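CDP-4-keto-6-deoxy-D-glucose-3-dehydrase (Yersinia pseudotuberculosis, PDB 3BB8) probably catalyses the pyridoxal-phosphate-dependent removal of the C3 hydroxyl of CDP-4-keto-6-deoxy-D-glucose, a step in making dideoxy sugars of lipopolysaccharide. Local coordinates at residues Gly169-Leu174 and Glu338-Ser343; Ile164-Gly169 and Leu188-Cys193. The protein carries 1 engineered substitution. One frame throughout, in Å; residues are numbered along the deposited sequence.

Contact 1: residues Gly169-Leu174 and Glu338-Ser343; sequences GNLFDL and ENSDPS
The alpha carbon of Gly169 meets a carbonyl across the contact, Gly169 CA lying 3.6 Å from Ser343 O in a CA-H...O contact. Glycine suits the place on two counts: its phi of 98° would press any CB against the preceding carbonyl oxygen, and such a CB would also run into Ser343 O. The polar link between the segments here is indirect, because Ser198 OG hydrogen-bonds both Gly169 O and Ser343 N and bridges the two backbones. Beside the glycine sits Pro342, whose CB lies 3.5 Å from Gly169 O and 3.7 Å from Asn170 CA. Its compact ring fits alongside the Asn170 side chain, both pointing the same way.

Strand 340-341 is an outer strand of a small antiparallel sheet with 199-200 and 203-204, and the loop leading from strand 159-165 into helix 174-184 packs against it. Leu171 supplies the apolar part: its CD1 branch reaches Ser340 CB at 3.4 Å and Pro342 CA at 3.6 Å. With CG beside the backbone N and anti to the carbonyl carbon (chi1 -58°), the isobutyl group extends toward the strand. The amide of Asn170 serves both ways, OD1 accepting from Thr337 N and ND2 donating to Thr143 O, which should fix its rotation. Ser340 OG bonds to Thr337 O, while Asp341 points away from the loop, and its OD2 forms a salt bridge with Lys314 NZ.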
loop_
_atom_site.group_PDB
_atom_site.type_symbol
_atom_site.label_atom_id
_atom_site.label_comp_id
_atom_site.label_asym_id
_atom_site.label_seq_id
_atom_site.Cartn_x
_atom_site.Cartn_y
_atom_site.Cartn_z
ATOM N N GLY A 169 21.528 3.592 -8.637
ATOM C CA GLY A 169 22.082 4.875 -8.245
ATOM C C GLY A 169 22.722 5.581 -9.424
ATOM O O GLY A 169 22.780 6.814 -9.466
ATOM N N ASN A 170 23.205 4.804 -10.389
ATOM C CA ASN A 170 23.828 5.397 -11.560
ATOM C C ASN A 170 22.709 6.016 -12.390
ATOM O O ASN A 170 21.603 5.486 -12.452
ATOM C CB ASN A 170 24.604 4.334 -12.349
ATOM C CG ASN A 170 25.550 4.945 -13.375
ATOM O OD1 ASN A 170 26.068 6.050 -13.180
ATOM N ND2 ASN A 170 25.789 4.223 -14.466
ATOM N N LEU A 171 23.007 7.144 -13.026
ATOM C CA LEU A 171 22.009 7.875 -13.798
ATOM C C LEU A 171 22.042 7.467 -15.267
ATOM O O LEU A 171 23.112 7.341 -15.863
ATOM C CB LEU A 171 22.229 9.383 -13.667
ATOM C CG LEU A 171 22.204 9.951 -12.246
ATOM C CD1 LEU A 171 23.595 9.924 -11.632
ATOM C CD2 LEU A 171 21.639 11.363 -12.241
ATOM N N PHE A 172 20.863 7.262 -15.845
ATOM C CA PHE A 172 20.735 7.107 -17.290
ATOM C C PHE A 172 20.949 8.435 -18.007
ATOM O O PHE A 172 21.011 9.490 -17.376
ATOM C CB PHE A 172 19.364 6.530 -17.647
ATOM C CG PHE A 172 18.216 7.433 -17.293
ATOM C CD1 PHE A 172 17.913 8.531 -18.078
ATOM C CD2 PHE A 172 17.440 7.182 -16.173
ATOM C CE1 PHE A 172 16.857 9.363 -17.755
ATOM C CE2 PHE A 172 16.384 8.010 -15.845
ATOM C CZ PHE A 172 16.092 9.102 -16.636
ATOM N N ASP A 173 21.060 8.376 -19.330
ATOM C CA ASP A 173 21.469 9.533 -20.118
ATOM C C ASP A 173 20.343 10.557 -20.218
ATOM O O ASP A 173 19.648 10.632 -21.231
ATOM C CB ASP A 173 21.912 9.100 -21.516
ATOM C CG ASP A 173 22.455 10.253 -22.338
ATOM O OD1 ASP A 173 22.211 11.419 -21.963
ATOM O OD2 ASP A 173 23.125 9.992 -23.360
ATOM N N LEU A 174 20.169 11.344 -19.161
ATOM C CA LEU A 174 19.065 12.294 -19.086
ATOM C C LEU A 174 19.012 13.235 -20.286
ATOM O O LEU A 174 17.932 13.544 -20.808
ATOM C CB LEU A 174 19.155 13.099 -17.786
ATOM C CG LEU A 174 18.462 12.450 -16.583
ATOM C CD1 LEU A 174 18.891 13.136 -15.300
ATOM C CD2 LEU A 174 16.952 12.534 -16.761
ATOM N N GLU A 338 28.339 9.418 -17.843
ATOM C CA GLU A 338 28.992 10.688 -18.137
ATOM C C GLU A 338 28.227 11.892 -17.613
ATOM O O GLU A 338 27.016 12.022 -17.813
ATOM C CB GLU A 338 29.203 10.859 -19.640
ATOM C CG GLU A 338 30.268 11.902 -19.970
ATOM C CD GLU A 338 30.149 12.442 -21.378
ATOM O OE1 GLU A 338 30.072 11.632 -22.330
ATOM O OE2 GLU A 338 30.135 13.683 -21.532
ATOM N N ASN A 339 28.960 12.769 -16.942
ATOM C CA ASN A 339 28.411 13.988 -16.376
ATOM C C ASN A 339 27.356 13.713 -15.315
ATOM O O ASN A 339 26.278 14.307 -15.325
ATOM C CB ASN A 339 27.828 14.867 -17.489
ATOM C CG ASN A 339 27.427 16.247 -16.993
ATOM O OD1 ASN A 339 28.115 16.844 -16.162
ATOM N ND2 ASN A 339 26.320 16.764 -17.512
ATOM N N SER A 340 27.672 12.813 -14.390
ATOM C CA SER A 340 26.740 12.485 -13.320
ATOM C C SER A 340 27.507 12.164 -12.052
ATOM O O SER A 340 28.657 11.741 -12.106
ATOM C CB SER A 340 25.874 11.284 -13.712
ATOM O OG SER A 340 26.577 10.067 -13.549
ATOM N N ASP A 341 26.870 12.376 -10.908
ATOM C CA ASP A 341 27.493 12.088 -9.625
ATOM C C ASP A 341 26.569 11.083 -8.927
ATOM O O ASP A 341 25.815 11.425 -8.018
ATOM C CB ASP A 341 27.632 13.382 -8.810
ATOM C CG ASP A 341 28.498 13.213 -7.569
ATOM O OD1 ASP A 341 29.082 12.121 -7.378
ATOM O OD2 ASP A 341 28.600 14.182 -6.783
ATOM N N PRO A 342 26.640 9.831 -9.368
ATOM C CA PRO A 342 25.719 8.794 -8.893
ATOM C C PRO A 342 25.871 8.545 -7.395
ATOM O O PRO A 342 26.976 8.274 -6.924
ATOM C CB PRO A 342 26.158 7.557 -9.678
ATOM C CG PRO A 342 27.599 7.790 -9.961
ATOM C CD PRO A 342 27.743 9.271 -10.167
ATOM N N SER A 343 24.768 8.638 -6.661
ATOM C CA SER A 343 24.709 8.125 -5.298
ATOM C C SER A 343 24.506 6.613 -5.286
ATOM O O SER A 343 23.379 6.129 -5.183
ATOM C CB SER A 343 23.589 8.812 -4.514
ATOM O OG SER A 343 23.530 8.331 -3.182
#

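Contact 2: residues Ile164-Gly169 and Leu188-Cys193; sequences IAHTLG and LIEDCC. With PLP (pyridoxal-5'-phosphate), chain C.
Ile164 brackets Glu190 in parallel register: Ile164 N donates to Ile189 O (3.3 Å), and Ile164 O accepts from Asp191 N (3.0 Å). Just past the strand end, His166 N continues the ladder to Asp191 O at 3.0 Å.

Among the apolar contacts, Ala165 CB meets Asp191 CB at 3.4 Å. The small methyl suits a spot where the strands approach closely and the aspartate must extend to the cofactor.

The polar side chains divide between the faces. With CG anti to its backbone N (chi1 177°), Asp191 directs OD1 to the pyridine nitrogen N1 of PLP at 2.9 Å, the familiar aspartate of fold type I enzymes, which probably favours a protonated ring. Thr123 OG1 also bonds OD1, and Cys193 N closes an Asx turn on OD2 at 2.9 Å, so both oxygens are held. Glu190, on the other face, crosses beside the His166 ring, their planes 73° apart; backbone NH groups of Gly206, Phe208 and Gly209 satisfy its buried carboxylate.

Strands 159-165 and 187-191 are joined through helix 174-184 as a beta-alpha-beta unit; Leu174 of that helix touches His166, and strand 211-215 flanks 187-191.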
loop_
_atom_site.group_PDB
_atom_site.type_symbol
_atom_site.label_atom_id
_atom_site.label_comp_id
_atom_site.label_asym_id
_atom_site.label_seq_id
_atom_site.Cartn_x
_atom_site.Cartn_y
_atom_site.Cartn_z
ATOM N N ILE A 164 11.613 5.003 -16.689
ATOM C CA ILE A 164 12.839 4.248 -16.498
ATOM C C ILE A 164 13.450 4.581 -15.150
ATOM O O ILE A 164 13.259 5.679 -14.632
ATOM C CB ILE A 164 13.867 4.626 -17.574
ATOM C CG1 ILE A 164 13.336 4.270 -18.955
ATOM C CG2 ILE A 164 15.184 3.949 -17.301
ATOM C CD1 ILE A 164 14.260 4.700 -20.076
ATOM N N ALA A 165 14.216 3.649 -14.598
ATOM C CA ALA A 165 14.850 3.878 -13.309
ATOM C C ALA A 165 16.343 4.160 -13.460
ATOM O O ALA A 165 16.980 3.646 -14.377
ATOM C CB ALA A 165 14.648 2.654 -12.406
ATOM N N HIS A 166 16.883 4.992 -12.565
ATOM C CA HIS A 166 18.311 5.291 -12.555
ATOM C C HIS A 166 18.879 4.087 -11.811
ATOM O O HIS A 166 19.055 4.105 -10.590
ATOM C CB HIS A 166 18.597 6.600 -11.799
ATOM C CG HIS A 166 18.182 7.831 -12.548
ATOM N ND1 HIS A 166 16.986 8.479 -12.316
ATOM C CD2 HIS A 166 18.771 8.491 -13.574
ATOM C CE1 HIS A 166 16.857 9.481 -13.167
ATOM N NE2 HIS A 166 17.925 9.510 -13.943
ATOM N N THR A 167 19.135 3.031 -12.573
ATOM C CA THR A 167 19.605 1.758 -12.036
ATOM C C THR A 167 20.787 1.797 -11.090
ATOM O O THR A 167 21.846 2.304 -11.427
ATOM C CB THR A 167 19.904 0.791 -13.189
ATOM O OG1 THR A 167 18.741 0.699 -14.019
ATOM C CG2 THR A 167 20.256 -0.596 -12.665
ATOM N N LEU A 168 20.575 1.241 -9.902
ATOM C CA LEU A 168 21.574 1.165 -8.847
ATOM C C LEU A 168 22.222 2.481 -8.421
ATOM O O LEU A 168 23.329 2.486 -7.881
ATOM C CB LEU A 168 22.658 0.154 -9.232
ATOM C CG LEU A 168 22.186 -1.304 -9.311
ATOM C CD1 LEU A 168 23.328 -2.190 -9.831
ATOM C CD2 LEU A 168 21.731 -1.764 -7.932
ATOM N N GLY A 169 21.528 3.592 -8.637
ATOM C CA GLY A 169 22.082 4.875 -8.245
ATOM C C GLY A 169 22.722 5.581 -9.424
ATOM O O GLY A 169 22.780 6.814 -9.466
ATOM N N LEU A 188 7.524 11.907 -18.853
ATOM C CA LEU A 188 8.730 11.257 -18.345
ATOM C C LEU A 188 8.670 10.952 -16.848
ATOM O O LEU A 188 8.564 11.865 -16.020
ATOM C CB LEU A 188 9.984 12.108 -18.611
ATOM C CG LEU A 188 11.247 11.496 -17.966
ATOM C CD1 LEU A 188 11.636 10.246 -18.735
ATOM C CD2 LEU A 188 12.403 12.492 -17.944
ATOM N N ILE A 189 8.754 9.670 -16.497
ATOM C CA ILE A 189 8.753 9.289 -15.086
ATOM C C ILE A 189 10.117 8.726 -14.683
ATOM O O ILE A 189 10.597 7.746 -15.258
ATOM C CB ILE A 189 7.663 8.245 -14.768
ATOM C CG1 ILE A 189 6.283 8.889 -14.918
ATOM C CG2 ILE A 189 7.826 7.730 -13.334
ATOM C CD1 ILE A 189 5.145 7.929 -14.875
ATOM N N GLU A 190 10.730 9.364 -13.692
ATOM C CA GLU A 190 12.030 8.955 -13.175
ATOM C C GLU A 190 11.913 8.078 -11.929
ATOM O O GLU A 190 11.623 8.583 -10.843
ATOM C CB GLU A 190 12.851 10.175 -12.771
ATOM C CG GLU A 190 13.641 10.873 -13.846
ATOM C CD GLU A 190 14.387 12.061 -13.264
ATOM O OE1 GLU A 190 13.791 13.158 -13.169
ATOM O OE2 GLU A 190 15.559 11.895 -12.869
ATOM N N ASP A 191 12.141 6.776 -12.075
ATOM C CA ASP A 191 12.119 5.884 -10.922
ATOM C C ASP A 191 13.486 6.055 -10.256
ATOM O O ASP A 191 14.503 5.587 -10.770
ATOM C CB ASP A 191 11.920 4.431 -11.371
ATOM C CG ASP A 191 11.963 3.440 -10.208
ATOM O OD1 ASP A 191 11.480 2.297 -10.395
ATOM O OD2 ASP A 191 12.484 3.791 -9.119
ATOM N N CYS A 192 13.492 6.749 -9.121
ATOM C CA CYS A 192 14.696 7.031 -8.345
ATOM C C CYS A 192 14.687 6.224 -7.055
ATOM O O CYS A 192 15.311 6.621 -6.065
ATOM C CB CYS A 192 14.753 8.523 -7.983
ATOM S SG CYS A 192 14.758 9.631 -9.406
ATOM N N CYS A 193 13.982 5.096 -7.059
ATOM C CA CYS A 193 13.909 4.268 -5.862
ATOM C C CYS A 193 15.268 3.793 -5.346
ATOM O O CYS A 193 15.405 3.455 -4.166
ATOM C CB CYS A 193 12.981 3.077 -6.102
ATOM S SG CYS A 193 11.217 3.553 -6.160
HETATM N N1 PLP C . 12.207 0.217 -8.470
HETATM C C2 PLP C . 13.517 -0.095 -8.145
HETATM C C2A PLP C . 14.581 0.127 -9.211
HETATM C C3 PLP C . 13.826 -0.603 -6.848
HETATM O O3 PLP C . 15.088 -0.924 -6.491
HETATM C C4 PLP C . 12.762 -0.787 -5.864
HETATM C C4A PLP C . 13.161 -1.318 -4.444
HETATM C C5 PLP C . 11.426 -0.456 -6.266
HETATM C C6 PLP C . 11.191 0.053 -7.601
HETATM C C5A PLP C . 10.184 -0.565 -5.436
HETATM O O4P PLP C . 10.369 -0.299 -4.118
HETATM P P PLP C . 9.724 -1.128 -2.901
HETATM O O1P PLP C . 9.792 -0.208 -1.700
HETATM O O2P PLP C . 10.697 -2.434 -2.714
HETATM O O3P PLP C . 8.295 -1.554 -3.252
#

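In the fold
Both contacts are largely buried, though Ser340 and Asp341 of contact 1 are partly exposed; contact 2 lies nearer the middle of the chain (centre to centre about 7 Å, against 14 Å for contact 1). Contact 2 joins neighbouring strands of the large mixed sheet through a backbone ladder and reaches the cofactor directly. Contact 1 holds the same chain as it leaves that sheet, fitting it to a small antiparallel sheet by van der Waals packing, with polar groups satisfied largely outside its segments. Gly169 belongs to both, and the ring of Phe172 stacks on that of His166, knitting the two together. Contact 1 stays outside the cofactor site, although Gly169 lies near the PLP-binding Asp194.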